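PDB 4C24: L-fuculose phosphate aldolase from Streptococcus pneumoniae, which belongs to the class II aldolase and adducin family and forms a zinc-containing, four-chain assembly built from subunits with a central mixed beta sheet. Local coordinates for residues 85-88 / 92-95. Sequence-based numbering, arbitrary orientation.
Sequences IQYQ and DIDA
Tyr87 and Ile93 bring their CA atoms to 6.5 Å of each other where the chain, having left helix 80-89, turns back toward strand 95-99. The CD1-CE1 side of the phenol ring and its hydroxyl carry most of the contact. With CG anti to the carbonyl carbon (chi1 -62°), the ring reaches along the returning chain, and successive ring atoms meet successive residues. CD1 sits 3.3 Å from Ile93 O, a carbonyl oxygen lying at the ring edge and near its plane, where the slightly positive aromatic hydrogens should suit it; Ala95 N also lies at the edge. Next along, CE1 approaches Asp94 C obliquely at 3.6 Å, and at the far end Tyr87 OH comes within 3.4 Å of Ala95 CA. The hydroxyl is hydrogen-bonded to Ser34 OG on strand 32-37, while the ring stacks with Phe36 of the same strand. Of the Ile93 side chain, the CG2 branch, anti to the backbone N, meets the ring, 4.0 Å from Tyr87 CE1.

Asp94 OD1 lies 3.0 Å from Ile93 O, the carbonyl oxygen of the preceding residue, two acceptors whose mutual repulsion Arg38 probably offsets. This arginine, outside both segments, forms a salt bridge to Asp94 OD1 through NE and hydrogen bonds to Ile93 O through NH2 and to Tyr87 O through NH1. One guanidinium group thus ties the helix end to the returning chain. Asp94 and Ala95 both face Ala166 of strand 161-166 in a classic beta bulge, at the point where this helix-to-strand connection enters the central mixed sheet of the class II aldolase and adducin domain.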
loop_
_atom_site.group_PDB
_atom_site.type_symbol
_atom_site.label_atom_id
_atom_site.label_comp_id
_atom_site.label_asym_id
_atom_site.label_seq_id
_atom_site.Cartn_x
_atom_site.Cartn_y
_atom_site.Cartn_z
ATOM N N ILE A 85 -26.190 -19.804 9.458
ATOM C CA ILE A 85 -26.272 -21.138 8.863
ATOM C C ILE A 85 -24.973 -21.934 9.057
ATOM O O ILE A 85 -24.988 -23.164 9.151
ATOM C CB ILE A 85 -26.679 -21.054 7.379
ATOM C CG1 ILE A 85 -27.231 -22.397 6.914
ATOM C CG2 ILE A 85 -25.545 -20.528 6.497
ATOM C CD1 ILE A 85 -27.705 -22.365 5.473
ATOM N N GLN A 86 -23.839 -21.232 9.154
ATOM C CA GLN A 86 -22.611 -21.909 9.489
ATOM C C GLN A 86 -22.709 -22.510 10.878
ATOM O O GLN A 86 -22.373 -23.652 11.088
ATOM C CB GLN A 86 -21.405 -20.980 9.380
ATOM C CG GLN A 86 -21.234 -20.325 8.013
ATOM C CD GLN A 86 -20.590 -21.256 6.982
ATOM O OE1 GLN A 86 -20.035 -22.304 7.324
ATOM N NE2 GLN A 86 -20.587 -20.820 5.726
ATOM N N TYR A 87 -23.156 -21.707 11.851
ATOM C CA TYR A 87 -23.230 -22.235 13.189
ATOM C C TYR A 87 -24.227 -23.386 13.332
ATOM O O TYR A 87 -24.034 -24.286 14.145
ATOM C CB TYR A 87 -23.601 -21.123 14.148
ATOM C CG TYR A 87 -22.601 -20.010 14.213
ATOM C CD1 TYR A 87 -21.255 -20.271 14.398
ATOM C CD2 TYR A 87 -23.010 -18.679 14.039
ATOM C CE1 TYR A 87 -20.331 -19.234 14.490
ATOM C CE2 TYR A 87 -22.095 -17.626 14.112
ATOM C CZ TYR A 87 -20.764 -17.900 14.355
ATOM O OH TYR A 87 -19.851 -16.869 14.433
ATOM N N GLN A 88 -25.289 -23.352 12.526
ATOM C CA GLN A 88 -26.298 -24.402 12.481
ATOM C C GLN A 88 -25.771 -25.705 11.926
ATOM O O GLN A 88 -26.318 -26.745 12.238
ATOM C CB GLN A 88 -27.458 -23.979 11.589
ATOM C CG GLN A 88 -28.333 -22.881 12.172
ATOM C CD GLN A 88 -29.358 -22.370 11.188
ATOM O OE1 GLN A 88 -29.338 -22.754 10.014
ATOM N NE2 GLN A 88 -30.255 -21.511 11.641
ATOM N N ASP A 92 -17.527 -26.958 14.569
ATOM C CA ASP A 92 -16.123 -26.568 14.684
ATOM C C ASP A 92 -15.836 -25.077 14.513
ATOM O O ASP A 92 -14.670 -24.666 14.526
ATOM C CB ASP A 92 -15.255 -27.384 13.703
ATOM C CG ASP A 92 -15.643 -27.181 12.231
ATOM O OD1 ASP A 92 -16.795 -26.813 11.927
ATOM O OD2 ASP A 92 -14.777 -27.432 11.356
ATOM N N ILE A 93 -16.891 -24.285 14.352
ATOM C CA ILE A 93 -16.775 -22.861 14.064
ATOM C C ILE A 93 -17.567 -22.113 15.119
ATOM O O ILE A 93 -18.762 -22.312 15.218
ATOM C CB ILE A 93 -17.367 -22.535 12.669
ATOM C CG1 ILE A 93 -16.555 -23.203 11.559
ATOM C CG2 ILE A 93 -17.462 -21.035 12.450
ATOM C CD1 ILE A 93 -15.086 -22.846 11.576
ATOM N N ASP A 94 -16.908 -21.264 15.902
ATOM C CA ASP A 94 -17.615 -20.460 16.914
ATOM C C ASP A 94 -17.480 -18.949 16.695
ATOM O O ASP A 94 -17.991 -18.138 17.487
ATOM C CB ASP A 94 -17.170 -20.821 18.342
ATOM C CG ASP A 94 -17.620 -22.212 18.787
ATOM O OD1 ASP A 94 -18.477 -22.829 18.125
ATOM O OD2 ASP A 94 -17.128 -22.696 19.829
ATOM N N ALA A 95 -16.762 -18.549 15.653
ATOM C CA ALA A 95 -16.625 -17.142 15.337
ATOM C C ALA A 95 -16.419 -17.017 13.847
ATOM O O ALA A 95 -15.725 -17.853 13.265
ATOM C CB ALA A 95 -15.453 -16.530 16.081
#